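Local coordinates for salicylate 5-hydroxylase, large oxygenase component (Ralstonia sp., PDB 7C8Z), which hydroxylates salicylate at its 5-position to give gentisate, using NADH-derived electrons, a Rieske [2Fe-2S] cluster and a mononuclear iron in each subunit, at residues W68-L73 with V355-G360; V93-D98 with I103-N108; T174-A179 with V185-D190; E197-P202 with T324-S329. All blocks are in the same frame, centred on the assembly; numbering follows the deposited sequence.

Overall arrangement
Coming from the N terminus, strand 69-73 opens contact 1, which closes only at 355-360, so the other three contacts all fall within its span. Contact 2 closes a short hairpin, 93-98 with 103-108, and contact 3 follows it with a second hairpin, 174-179 with 185-190. Contact 4 starts at helix segment 197-202 and closes at 324-329. These three lie in series and none cross. Contacts 2 and 3 belong to the antiparallel Rieske sheet and are joined where strands 103-107 and 175-181 pair; strand 184-188 then pairs with 69-73. Contacts 1 and 4 tie that sheet and the following helix to the antiparallel sheet of the catalytic domain.

Contact 1 of 4, residues W68-L73 with V355-G360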
loop_
_atom_site.group_PDB
_atom_site.type_symbol
_atom_site.label_atom_id
_atom_site.label_comp_id
_atom_site.label_asym_id
_atom_site.label_seq_id
_atom_site.Cartn_x
_atom_site.Cartn_y
_atom_site.Cartn_z
ATOM N N TRP A 68 -26.038 7.230 -20.892
ATOM C CA TRP A 68 -26.663 6.692 -19.697
ATOM C C TRP A 68 -25.699 5.696 -19.076
ATOM O O TRP A 68 -25.191 4.807 -19.766
ATOM C CB TRP A 68 -27.988 6.001 -20.017
ATOM C CG TRP A 68 -29.053 6.897 -20.547
ATOM C CD1 TRP A 68 -29.400 7.065 -21.851
ATOM C CD2 TRP A 68 -29.936 7.731 -19.785
ATOM N NE1 TRP A 68 -30.438 7.959 -21.953
ATOM C CE2 TRP A 68 -30.785 8.381 -20.698
ATOM C CE3 TRP A 68 -30.085 7.992 -18.420
ATOM C CZ2 TRP A 68 -31.771 9.275 -20.292
ATOM C CZ3 TRP A 68 -31.064 8.879 -18.018
ATOM C CH2 TRP A 68 -31.895 9.512 -18.951
ATOM N N CYS A 69 -25.452 5.841 -17.784
ATOM C CA CYS A 69 -24.566 4.938 -17.070
ATOM C C CYS A 69 -25.361 4.228 -15.987
ATOM O O CYS A 69 -26.274 4.806 -15.387
ATOM C CB CYS A 69 -23.380 5.685 -16.461
ATOM S SG CYS A 69 -22.285 6.425 -17.696
ATOM N N TYR A 70 -25.024 2.965 -15.766
ATOM C CA TYR A 70 -25.778 2.115 -14.855
ATOM C C TYR A 70 -25.604 2.586 -13.417
ATOM O O TYR A 70 -24.497 2.929 -12.988
ATOM C CB TYR A 70 -25.304 0.668 -15.005
ATOM C CG TYR A 70 -25.918 -0.329 -14.053
ATOM C CD1 TYR A 70 -27.131 -0.938 -14.344
ATOM C CD2 TYR A 70 -25.270 -0.690 -12.877
ATOM C CE1 TYR A 70 -27.688 -1.861 -13.485
ATOM C CE2 TYR A 70 -25.824 -1.609 -12.010
ATOM C CZ TYR A 70 -27.033 -2.194 -12.322
ATOM O OH TYR A 70 -27.601 -3.115 -11.476
ATOM N N VAL A 71 -26.710 2.637 -12.677
ATOM C CA VAL A 71 -26.653 2.942 -11.254
ATOM C C VAL A 71 -27.318 1.883 -10.382
ATOM O O VAL A 71 -27.065 1.867 -9.165
ATOM C CB VAL A 71 -27.247 4.333 -10.943
ATOM C CG1 VAL A 71 -26.455 5.424 -11.653
ATOM C CG2 VAL A 71 -28.711 4.395 -11.315
ATOM N N GLY A 72 -28.143 0.988 -10.916
ATOM C CA GLY A 72 -28.524 -0.139 -10.078
ATOM C C GLY A 72 -29.808 -0.812 -10.535
ATOM O O GLY A 72 -30.182 -0.747 -11.700
ATOM N N LEU A 73 -30.437 -1.496 -9.581
ATOM C CA LEU A 73 -31.707 -2.171 -9.785
ATOM C C LEU A 73 -32.763 -1.583 -8.860
ATOM O O LEU A 73 -32.464 -1.179 -7.730
ATOM C CB LEU A 73 -31.578 -3.672 -9.524
ATOM C CG LEU A 73 -30.570 -4.396 -10.415
ATOM C CD1 LEU A 73 -30.685 -5.903 -10.228
ATOM C CD2 LEU A 73 -30.801 -4.003 -11.861
ATOM N N VAL A 355 -18.304 -4.646 -10.104
ATOM C CA VAL A 355 -19.304 -5.045 -9.121
ATOM C C VAL A 355 -20.340 -5.924 -9.802
ATOM O O VAL A 355 -21.062 -5.468 -10.696
ATOM C CB VAL A 355 -19.965 -3.825 -8.469
ATOM C CG1 VAL A 355 -20.996 -4.275 -7.443
ATOM C CG2 VAL A 355 -18.902 -2.942 -7.836
ATOM N N TRP A 356 -20.415 -7.179 -9.378
ATOM C CA TRP A 356 -21.410 -8.121 -9.864
ATOM C C TRP A 356 -22.609 -8.069 -8.929
ATOM O O TRP A 356 -22.473 -8.330 -7.729
ATOM C CB TRP A 356 -20.855 -9.545 -9.908
ATOM C CG TRP A 356 -19.534 -9.733 -10.612
ATOM C CD1 TRP A 356 -18.348 -9.114 -10.330
ATOM C CD2 TRP A 356 -19.264 -10.641 -11.688
ATOM N NE1 TRP A 356 -17.362 -9.569 -11.174
ATOM C CE2 TRP A 356 -17.900 -10.505 -12.019
ATOM C CE3 TRP A 356 -20.047 -11.548 -12.409
ATOM C CZ2 TRP A 356 -17.305 -11.239 -13.043
ATOM C CZ3 TRP A 356 -19.451 -12.278 -13.423
ATOM C CH2 TRP A 356 -18.095 -12.118 -13.730
ATOM N N THR A 357 -23.770 -7.717 -9.472
ATOM C CA THR A 357 -25.051 -7.833 -8.780
ATOM C C THR A 357 -25.761 -9.035 -9.390
ATOM O O THR A 357 -26.249 -8.971 -10.525
ATOM C CB THR A 357 -25.883 -6.564 -8.934
ATOM O OG1 THR A 357 -25.059 -5.415 -8.705
ATOM C CG2 THR A 357 -27.040 -6.563 -7.945
ATOM N N HIS A 358 -25.775 -10.146 -8.654
ATOM C CA HIS A 358 -26.469 -11.350 -9.087
ATOM C C HIS A 358 -27.906 -11.296 -8.593
ATOM O O HIS A 358 -28.143 -11.059 -7.395
ATOM C CB HIS A 358 -25.781 -12.602 -8.544
ATOM C CG HIS A 358 -24.459 -12.892 -9.177
ATOM N ND1 HIS A 358 -24.267 -13.945 -10.046
ATOM C CD2 HIS A 358 -23.260 -12.274 -9.062
ATOM C CE1 HIS A 358 -23.006 -13.960 -10.442
ATOM N NE2 HIS A 358 -22.373 -12.956 -9.858
ATOM N N PHE A 359 -28.858 -11.551 -9.498
ATOM C CA PHE A 359 -30.262 -11.452 -9.117
ATOM C C PHE A 359 -31.067 -12.579 -9.745
ATOM O O PHE A 359 -30.638 -13.225 -10.702
ATOM C CB PHE A 359 -30.867 -10.095 -9.515
ATOM C CG PHE A 359 -30.810 -9.807 -10.993
ATOM C CD1 PHE A 359 -29.663 -9.279 -11.569
ATOM C CD2 PHE A 359 -31.910 -10.043 -11.803
ATOM C CE1 PHE A 359 -29.612 -9.004 -12.920
ATOM C CE2 PHE A 359 -31.865 -9.771 -13.157
ATOM C CZ PHE A 359 -30.716 -9.248 -13.714
ATOM N N GLY A 360 -32.243 -12.813 -9.168
ATOM C CA GLY A 360 -33.229 -13.723 -9.710
ATOM C C GLY A 360 -34.555 -13.010 -9.870
ATOM O O GLY A 360 -34.611 -11.781 -9.757
#
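The strand bearing Y70 and L73 faces the strand bearing T357 and F359 with the axes 9.5 Å apart at closest and 30° between their N-to-C directions. No hydrogen bond links them: this is side-chain packing between two sheets, 69-73 at the edge of the Rieske sheet and 355-360 within the sheet of the catalytic domain. V71 and G72 both oppose V185 of the neighbouring strand, a classic beta bulge just before L73. L73 does most of the touching. Its CD1 sits over a face of the F359 ring in a CH-pi contact, 4.2 Å from the centroid and 28° off the ring normal, and the two side chains cross at about a right angle. The F359 ring reaches this place with CG lodged between its own backbone N and carbonyl carbon (chi1 59°). The same L73 methyl also approaches T357 CG2, at 4.4 Å. Y70 points its hydroxyl across the gap, but OH stays 4.4 Å from T357 OG1 and is hydrogen-bonded instead to T341 OG1 on the adjoining strand. H343 meets the Y70 ring edge-to-face, and on one face of that ring G72 N stands 3.5 Å above the plane, over the centre.

Contact 2 of 4, residues V93-D98 with I103-N108; sequences VIMVRD and INVVEN
I94 and V106, and then V96 and N104, form the hydrogen-bonded pairs of an antiparallel beta hairpin in the Rieske domain. Two backbone bonds join each pair, for example I94 N to V106 O at 2.8 Å. M95 lies on one face with I103, its CG 3.8 Å from I103 CG2, and its CB packs on V105 CG2. R97 shares that face: CG runs out anti to the backbone N (chi1 176°) and the chain bends at chi3, which brings one side of the guanidinium over I103 CG1. NE bonds to I77 O and NH2 makes a salt bridge to E74, fixing how the group is turned. Toward the turn, N104 ND2 donates to D98 OD1 at 2.6 Å in a straight bond (179°). The oxygen uses its anti lone pair and lies in the amide plane, while carboxylate and amide planes are 59° apart. Both atoms have a second partner: K140 forms a salt bridge with D98 OD1, and L139 O accepts from N104 ND2. Farther out, E107 reaches a salt bridge with K403 of the second subunit. Nearer the cluster, N108 crosses I94 at a slant, and I94 CD1 lies 3.7 Å from N108 OD1, which accepts C118 N.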
loop_
_atom_site.group_PDB
_atom_site.type_symbol
_atom_site.label_atom_id
_atom_site.label_comp_id
_atom_site.label_asym_id
_atom_site.label_seq_id
_atom_site.Cartn_x
_atom_site.Cartn_y
_atom_site.Cartn_z
ATOM N N VAL A 93 -22.489 9.021 -6.569
ATOM C CA VAL A 93 -23.881 9.436 -6.638
ATOM C C VAL A 93 -24.698 8.550 -5.705
ATOM O O VAL A 93 -24.244 7.503 -5.246
ATOM C CB VAL A 93 -24.446 9.391 -8.073
ATOM C CG1 VAL A 93 -23.792 10.460 -8.933
ATOM C CG2 VAL A 93 -24.263 8.007 -8.678
ATOM N N ILE A 94 -25.919 8.995 -5.431
ATOM C CA ILE A 94 -26.862 8.292 -4.573
ATOM C C ILE A 94 -28.146 8.071 -5.358
ATOM O O ILE A 94 -28.700 9.021 -5.934
ATOM C CB ILE A 94 -27.135 9.080 -3.279
ATOM C CG1 ILE A 94 -25.811 9.486 -2.621
ATOM C CG2 ILE A 94 -28.018 8.278 -2.324
ATOM C CD1 ILE A 94 -25.937 10.638 -1.673
ATOM N N MET A 95 -28.611 6.820 -5.387
ATOM C CA MET A 95 -29.870 6.437 -6.015
ATOM C C MET A 95 -30.861 6.136 -4.898
ATOM O O MET A 95 -30.665 5.187 -4.132
ATOM C CB MET A 95 -29.678 5.222 -6.921
ATOM C CG MET A 95 -30.973 4.525 -7.306
ATOM S SD MET A 95 -30.724 2.955 -8.161
ATOM C CE MET A 95 -30.551 1.834 -6.775
ATOM N N VAL A 96 -31.905 6.950 -4.782
ATOM C CA VAL A 96 -32.859 6.824 -3.687
ATOM C C VAL A 96 -34.274 6.735 -4.240
ATOM O O VAL A 96 -34.622 7.415 -5.213
ATOM C CB VAL A 96 -32.735 7.998 -2.691
ATOM C CG1 VAL A 96 -33.018 9.327 -3.383
ATOM C CG2 VAL A 96 -33.659 7.787 -1.498
ATOM N N ARG A 97 -35.103 5.918 -3.600
ATOM C CA ARG A 97 -36.506 5.857 -3.969
ATOM C C ARG A 97 -37.251 7.012 -3.316
ATOM O O ARG A 97 -37.202 7.182 -2.095
ATOM C CB ARG A 97 -37.138 4.533 -3.549
ATOM C CG ARG A 97 -38.632 4.498 -3.847
ATOM C CD ARG A 97 -39.135 3.099 -4.130
ATOM N NE ARG A 97 -38.244 2.351 -5.011
ATOM C CZ ARG A 97 -38.276 2.404 -6.337
ATOM N NH1 ARG A 97 -39.158 3.180 -6.955
ATOM N NH2 ARG A 97 -37.425 1.676 -7.048
ATOM N N ASP A 98 -37.948 7.794 -4.133
ATOM C CA ASP A 98 -38.668 8.967 -3.666
ATOM C C ASP A 98 -39.937 8.546 -2.933
ATOM O O ASP A 98 -40.505 7.489 -3.224
ATOM C CB ASP A 98 -39.035 9.865 -4.844
ATOM C CG ASP A 98 -39.319 11.289 -4.423
ATOM O OD1 ASP A 98 -38.357 12.079 -4.335
ATOM O OD2 ASP A 98 -40.498 11.620 -4.170
ATOM N N ILE A 103 -37.664 7.338 -8.670
ATOM C CA ILE A 103 -36.265 7.127 -8.311
ATOM C C ILE A 103 -35.477 8.387 -8.641
ATOM O O ILE A 103 -35.425 8.801 -9.803
ATOM C CB ILE A 103 -35.669 5.908 -9.033
ATOM C CG1 ILE A 103 -36.366 4.635 -8.561
ATOM C CG2 ILE A 103 -34.164 5.823 -8.792
ATOM C CD1 ILE A 103 -35.994 3.417 -9.357
ATOM N N ASN A 104 -34.861 8.988 -7.627
ATOM C CA ASN A 104 -33.977 10.130 -7.807
ATOM C C ASN A 104 -32.523 9.683 -7.755
ATOM O O ASN A 104 -32.169 8.736 -7.048
ATOM C CB ASN A 104 -34.210 11.199 -6.732
ATOM C CG ASN A 104 -35.675 11.359 -6.357
ATOM O OD1 ASN A 104 -36.567 11.157 -7.181
ATOM N ND2 ASN A 104 -35.927 11.746 -5.109
ATOM N N VAL A 105 -31.678 10.369 -8.518
ATOM C CA VAL A 105 -30.238 10.149 -8.477
ATOM C C VAL A 105 -29.563 11.505 -8.342
ATOM O O VAL A 105 -29.713 12.367 -9.216
ATOM C CB VAL A 105 -29.722 9.406 -9.717
ATOM C CG1 VAL A 105 -28.200 9.478 -9.774
ATOM C CG2 VAL A 105 -30.187 7.963 -9.687
ATOM N N VAL A 106 -28.829 11.693 -7.248
ATOM C CA VAL A 106 -28.180 12.966 -6.962
ATOM C C VAL A 106 -26.689 12.733 -6.766
ATOM O O VAL A 106 -26.241 11.632 -6.449
ATOM C CB VAL A 106 -28.785 13.659 -5.727
ATOM C CG1 VAL A 106 -30.282 13.862 -5.917
ATOM C CG2 VAL A 106 -28.493 12.841 -4.470
ATOM N N GLU A 107 -25.914 13.794 -6.951
ATOM C CA GLU A 107 -24.476 13.700 -6.763
ATOM C C GLU A 107 -24.130 13.759 -5.279
ATOM O O GLU A 107 -24.654 14.593 -4.539
ATOM C CB GLU A 107 -23.763 14.817 -7.523
ATOM C CG GLU A 107 -22.251 14.775 -7.391
ATOM C CD GLU A 107 -21.543 15.476 -8.527
ATOM O OE1 GLU A 107 -20.339 15.210 -8.725
ATOM O OE2 GLU A 107 -22.186 16.292 -9.219
ATOM N N ASN A 108 -23.235 12.865 -4.851
ATOM C CA ASN A 108 -22.838 12.747 -3.450
ATOM C C ASN A 108 -21.793 13.794 -3.090
ATOM O O ASN A 108 -20.735 13.461 -2.546
ATOM C CB ASN A 108 -22.291 11.338 -3.173
ATOM C CG ASN A 108 -22.107 11.049 -1.686
ATOM O OD1 ASN A 108 -22.556 11.806 -0.827
ATOM N ND2 ASN A 108 -21.435 9.949 -1.383
#

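Contact 3 of 4, residues T174-A179 with V185-D190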
loop_
_atom_site.group_PDB
_atom_site.type_symbol
_atom_site.label_atom_id
_atom_site.label_comp_id
_atom_site.label_asym_id
_atom_site.label_seq_id
_atom_site.Cartn_x
_atom_site.Cartn_y
_atom_site.Cartn_z
ATOM N N THR A 174 -26.334 18.478 -7.100
ATOM C CA THR A 174 -26.391 18.273 -8.541
ATOM C C THR A 174 -27.296 17.090 -8.867
ATOM O O THR A 174 -27.015 15.954 -8.469
ATOM C CB THR A 174 -24.984 18.052 -9.102
ATOM O OG1 THR A 174 -24.237 19.268 -8.998
ATOM C CG2 THR A 174 -25.043 17.638 -10.565
ATOM N N LYS A 175 -28.399 17.362 -9.559
ATOM C CA LYS A 175 -29.361 16.326 -9.899
ATOM C C LYS A 175 -29.031 15.722 -11.255
ATOM O O LYS A 175 -28.618 16.427 -12.181
ATOM C CB LYS A 175 -30.783 16.886 -9.935
ATOM C CG LYS A 175 -31.186 17.704 -8.731
ATOM C CD LYS A 175 -32.542 18.327 -8.967
ATOM C CE LYS A 175 -32.893 19.333 -7.898
ATOM N NZ LYS A 175 -34.304 19.789 -8.048
ATOM N N LEU A 176 -29.257 14.418 -11.374
ATOM C CA LEU A 176 -29.027 13.677 -12.602
ATOM C C LEU A 176 -30.364 13.207 -13.154
ATOM O O LEU A 176 -31.315 12.977 -12.403
ATOM C CB LEU A 176 -28.113 12.471 -12.363
ATOM C CG LEU A 176 -26.624 12.755 -12.174
ATOM C CD1 LEU A 176 -26.343 13.239 -10.756
ATOM C CD2 LEU A 176 -25.798 11.510 -12.498
ATOM N N LYS A 177 -30.439 13.072 -14.473
ATOM C CA LYS A 177 -31.633 12.508 -15.079
ATOM C C LYS A 177 -31.602 10.996 -14.931
ATOM O O LYS A 177 -30.533 10.379 -14.972
ATOM C CB LYS A 177 -31.744 12.907 -16.551
ATOM C CG LYS A 177 -33.056 12.476 -17.200
ATOM C CD LYS A 177 -33.628 13.543 -18.124
ATOM C CE LYS A 177 -33.014 13.470 -19.508
ATOM N NZ LYS A 177 -33.938 12.837 -20.484
ATOM N N VAL A 178 -32.775 10.403 -14.727
ATOM C CA VAL A 178 -32.903 8.999 -14.357
ATOM C C VAL A 178 -33.762 8.291 -15.396
ATOM O O VAL A 178 -34.792 8.819 -15.827
ATOM C CB VAL A 178 -33.509 8.843 -12.946
ATOM C CG1 VAL A 178 -33.557 7.382 -12.545
ATOM C CG2 VAL A 178 -32.705 9.645 -11.936
ATOM N N ALA A 179 -33.333 7.096 -15.804
ATOM C CA ALA A 179 -34.097 6.258 -16.723
ATOM C C ALA A 179 -34.201 4.864 -16.118
ATOM O O ALA A 179 -33.190 4.168 -15.974
ATOM C CB ALA A 179 -33.442 6.206 -18.103
ATOM N N VAL A 185 -31.916 0.538 -13.591
ATOM C CA VAL A 185 -31.906 1.983 -13.399
ATOM C C VAL A 185 -30.571 2.517 -13.896
ATOM O O VAL A 185 -29.511 2.132 -13.377
ATOM C CB VAL A 185 -32.127 2.374 -11.928
ATOM C CG1 VAL A 185 -32.270 3.876 -11.794
ATOM C CG2 VAL A 185 -33.355 1.673 -11.364
ATOM N N PHE A 186 -30.631 3.390 -14.900
ATOM C CA PHE A 186 -29.514 4.156 -15.423
ATOM C C PHE A 186 -29.713 5.623 -15.070
ATOM O O PHE A 186 -30.823 6.066 -14.765
ATOM C CB PHE A 186 -29.406 4.011 -16.950
ATOM C CG PHE A 186 -28.957 2.653 -17.403
ATOM C CD1 PHE A 186 -29.756 1.542 -17.204
ATOM C CD2 PHE A 186 -27.733 2.490 -18.031
ATOM C CE1 PHE A 186 -29.342 0.297 -17.613
ATOM C CE2 PHE A 186 -27.317 1.247 -18.445
ATOM C CZ PHE A 186 -28.121 0.148 -18.235
ATOM N N ALA A 187 -28.632 6.388 -15.162
ATOM C CA ALA A 187 -28.693 7.811 -14.873
ATOM C C ALA A 187 -27.698 8.530 -15.769
ATOM O O ALA A 187 -26.863 7.909 -16.433
ATOM C CB ALA A 187 -28.413 8.098 -13.393
ATOM N N SER A 188 -27.793 9.856 -15.776
ATOM C CA SER A 188 -26.903 10.647 -16.610
ATOM C C SER A 188 -26.796 12.058 -16.057
ATOM O O SER A 188 -27.805 12.664 -15.683
ATOM C CB SER A 188 -27.409 10.683 -18.059
ATOM O OG SER A 188 -26.648 11.574 -18.855
ATOM N N PHE A 189 -25.564 12.571 -16.016
ATOM C CA PHE A 189 -25.370 13.976 -15.680
ATOM C C PHE A 189 -25.903 14.864 -16.791
ATOM O O PHE A 189 -26.539 15.892 -16.528
ATOM C CB PHE A 189 -23.887 14.271 -15.441
ATOM C CG PHE A 189 -23.360 13.750 -14.136
ATOM C CD1 PHE A 189 -23.590 14.438 -12.958
ATOM C CD2 PHE A 189 -22.611 12.584 -14.092
ATOM C CE1 PHE A 189 -23.098 13.973 -11.760
ATOM C CE2 PHE A 189 -22.117 12.107 -12.895
ATOM C CZ PHE A 189 -22.362 12.803 -11.725
ATOM N N ASP A 190 -25.656 14.474 -18.037
ATOM C CA ASP A 190 -26.168 15.201 -19.186
ATOM C C ASP A 190 -27.684 15.084 -19.229
ATOM O O ASP A 190 -28.226 13.982 -19.371
ATOM C CB ASP A 190 -25.549 14.643 -20.465
ATOM C CG ASP A 190 -25.785 15.529 -21.664
ATOM O OD1 ASP A 190 -26.470 16.563 -21.525
ATOM O OD2 ASP A 190 -25.284 15.180 -22.752
#
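A second beta hairpin of the Rieske sheet pairs K177 with S188 and A179 with F186, both antiparallel hydrogen-bonded pairs, with V178 and A187 as the non-hydrogen-bonded pair between them. The two A179-F186 bonds are the straighter: A179 N to F186 O is 2.9 Å at 177°, although this donor stands above the carbonyl plane. The K177-S188 bonds are more bent. V178 CG1 touches V185 CG1 at 3.8 Å, on the face that also carries A187. Past the last pair the chain leaves the strand at F189, and here L176 does the packing. With CG beside the backbone N (chi1 -75°), its branch turns onto the F189 ring. CD2 rests 3.5 Å from the ring centroid, 1° off the normal, a CH-pi contact square over the face. CD1 leans out toward the rim, 3.5 Å from F189 CE1, and T174 CG2 comes at the ring edge. R91 adds a cation-pi contact to the same ring, and I88 packs on both L176 and F189. The chemistry thus changes along the hairpin: paired peptides bind the strands from A179-F186 to K177-S188, while beyond S188 an aliphatic branch on an aromatic face carries the contact, and R91 probably adds electrostatic attraction.

Contact 4 of 4, residues E197-P202 with T324-S329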
loop_
_atom_site.group_PDB
_atom_site.type_symbol
_atom_site.label_atom_id
_atom_site.label_comp_id
_atom_site.label_asym_id
_atom_site.label_seq_id
_atom_site.Cartn_x
_atom_site.Cartn_y
_atom_site.Cartn_z
ATOM N N GLU A 197 -34.223 4.517 -24.613
ATOM C CA GLU A 197 -34.567 3.598 -25.695
ATOM C C GLU A 197 -33.781 3.920 -26.963
ATOM O O GLU A 197 -33.224 3.023 -27.606
ATOM C CB GLU A 197 -36.073 3.643 -25.951
ATOM C CG GLU A 197 -36.918 3.184 -24.762
ATOM C CD GLU A 197 -37.080 4.262 -23.693
ATOM O OE1 GLU A 197 -36.836 5.448 -24.005
ATOM O OE2 GLU A 197 -37.436 3.921 -22.540
ATOM N N GLU A 198 -33.720 5.202 -27.333
ATOM C CA GLU A 198 -32.919 5.591 -28.489
ATOM C C GLU A 198 -31.429 5.461 -28.204
ATOM O O GLU A 198 -30.636 5.269 -29.133
ATOM C CB GLU A 198 -33.257 7.023 -28.903
ATOM C CG GLU A 198 -34.652 7.183 -29.485
ATOM C CD GLU A 198 -35.036 8.634 -29.676
ATOM O OE1 GLU A 198 -36.227 8.962 -29.495
ATOM O OE2 GLU A 198 -34.146 9.446 -30.007
ATOM N N PHE A 199 -31.031 5.564 -26.935
ATOM C CA PHE A 199 -29.638 5.328 -26.579
ATOM C C PHE A 199 -29.245 3.889 -26.876
ATOM O O PHE A 199 -28.147 3.628 -27.382
ATOM C CB PHE A 199 -29.410 5.659 -25.101
ATOM C CG PHE A 199 -27.976 5.531 -24.655
ATOM C CD1 PHE A 199 -27.008 6.408 -25.119
ATOM C CD2 PHE A 199 -27.600 4.547 -23.751
ATOM C CE1 PHE A 199 -25.689 6.299 -24.702
ATOM C CE2 PHE A 199 -26.283 4.435 -23.329
ATOM C CZ PHE A 199 -25.329 5.312 -23.807
ATOM N N LEU A 200 -30.135 2.940 -26.578
ATOM C CA LEU A 200 -29.801 1.538 -26.801
ATOM C C LEU A 200 -30.042 1.098 -28.238
ATOM O O LEU A 200 -29.339 0.207 -28.728
ATOM C CB LEU A 200 -30.608 0.643 -25.862
ATOM C CG LEU A 200 -30.214 0.670 -24.390
ATOM C CD1 LEU A 200 -30.964 -0.410 -23.637
ATOM C CD2 LEU A 200 -28.709 0.507 -24.239
ATOM N N GLY A 201 -31.017 1.692 -28.922
ATOM C CA GLY A 201 -31.405 1.229 -30.230
ATOM C C GLY A 201 -32.342 0.042 -30.125
ATOM O O GLY A 201 -32.408 -0.643 -29.095
ATOM N N PRO A 202 -33.069 -0.241 -31.209
ATOM C CA PRO A 202 -34.102 -1.290 -31.144
ATOM C C PRO A 202 -33.536 -2.675 -30.887
ATOM O O PRO A 202 -34.077 -3.421 -30.056
ATOM C CB PRO A 202 -34.780 -1.200 -32.519
ATOM C CG PRO A 202 -34.384 0.132 -33.073
ATOM C CD PRO A 202 -33.035 0.430 -32.519
ATOM N N THR A 324 -24.706 -8.720 -23.040
ATOM C CA THR A 324 -25.054 -7.413 -23.586
ATOM C C THR A 324 -24.193 -6.337 -22.939
ATOM O O THR A 324 -24.256 -6.132 -21.724
ATOM C CB THR A 324 -26.537 -7.114 -23.370
ATOM O OG1 THR A 324 -27.318 -8.100 -24.051
ATOM C CG2 THR A 324 -26.895 -5.727 -23.903
ATOM N N THR A 325 -23.375 -5.670 -23.744
ATOM C CA THR A 325 -22.555 -4.561 -23.276
ATOM C C THR A 325 -23.273 -3.247 -23.556
ATOM O O THR A 325 -23.541 -2.920 -24.721
ATOM C CB THR A 325 -21.181 -4.573 -23.946
ATOM O OG1 THR A 325 -21.324 -4.849 -25.347
ATOM C CG2 THR A 325 -20.294 -5.627 -23.307
ATOM N N ILE A 326 -23.595 -2.510 -22.492
ATOM C CA ILE A 326 -24.137 -1.160 -22.599
ATOM C C ILE A 326 -23.014 -0.191 -22.248
ATOM O O ILE A 326 -22.575 -0.107 -21.090
ATOM C CB ILE A 326 -25.367 -0.958 -21.704
ATOM C CG1 ILE A 326 -26.515 -1.845 -22.187
ATOM C CG2 ILE A 326 -25.798 0.504 -21.716
ATOM C CD1 ILE A 326 -27.781 -1.698 -21.381
ATOM N N PHE A 327 -22.556 0.520 -23.276
ATOM C CA PHE A 327 -21.401 1.399 -23.183
ATOM C C PHE A 327 -21.756 2.664 -22.405
ATOM O O PHE A 327 -22.822 3.246 -22.619
ATOM C CB PHE A 327 -20.932 1.767 -24.593
ATOM C CG PHE A 327 -19.453 2.025 -24.709
ATOM C CD1 PHE A 327 -18.550 0.974 -24.731
ATOM C CD2 PHE A 327 -18.971 3.320 -24.825
ATOM C CE1 PHE A 327 -17.190 1.208 -24.856
ATOM C CE2 PHE A 327 -17.617 3.563 -24.945
ATOM C CZ PHE A 327 -16.723 2.505 -24.962
ATOM N N PRO A 328 -20.860 3.146 -21.534
ATOM C CA PRO A 328 -19.567 2.510 -21.279
ATOM C C PRO A 328 -19.513 1.769 -19.951
ATOM O O PRO A 328 -18.449 1.280 -19.570
ATOM C CB PRO A 328 -18.621 3.704 -21.238
ATOM C CG PRO A 328 -19.460 4.768 -20.547
ATOM C CD PRO A 328 -20.926 4.472 -20.894
ATOM N N SER A 329 -20.648 1.679 -19.257
ATOM C CA SER A 329 -20.619 1.429 -17.829
ATOM C C SER A 329 -21.009 0.023 -17.403
ATOM O O SER A 329 -20.648 -0.374 -16.291
ATOM C CB SER A 329 -21.534 2.423 -17.095
ATOM O OG SER A 329 -22.849 1.910 -16.950
#
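F199 and L200, side by side on helix 196-211, meet I326 and F327 where strand 321-326 runs out, with no hydrogen bond across. F199 reaches in first. Its CB points toward the strand segment, and with CG anti to the backbone N (chi1 -176°) the ring is carried out toward I326 and F327. W68 packs at CG through its CD1, as part of an edge-to-face meeting of the two rings. Farther along, CE2 comes 4.3 Å from I326 CG2 and 3.7 Å from F327 O. At the tip, CZ is 3.5 Å from the same F327 O. Carbonyl oxygen and methyl both lie at the ring edge near its plane, so the polarised C-H rim, not the pi face, is turned to the carbonyl. H273 also meets this ring, the planes at about 60°. L200 adds the aliphatic half: its CD2 packs 3.7 Å from I326 CD1 and also rests against CG1 and CG2 of that isoleucine, the two side chains crossing at about a right angle. F208, from later in the helix, packs on both. Beyond I326 the chain turns through the cis peptide before P328, and S329 OG is hydrogen-bonded to Y70 N of the Rieske sheet. Taken together, this is apolar helix-on-sheet packing, in which the helix that follows the Rieske strands covers one strand end of the catalytic-domain sheet of a ring-hydroxylating oxygenase alpha subunit.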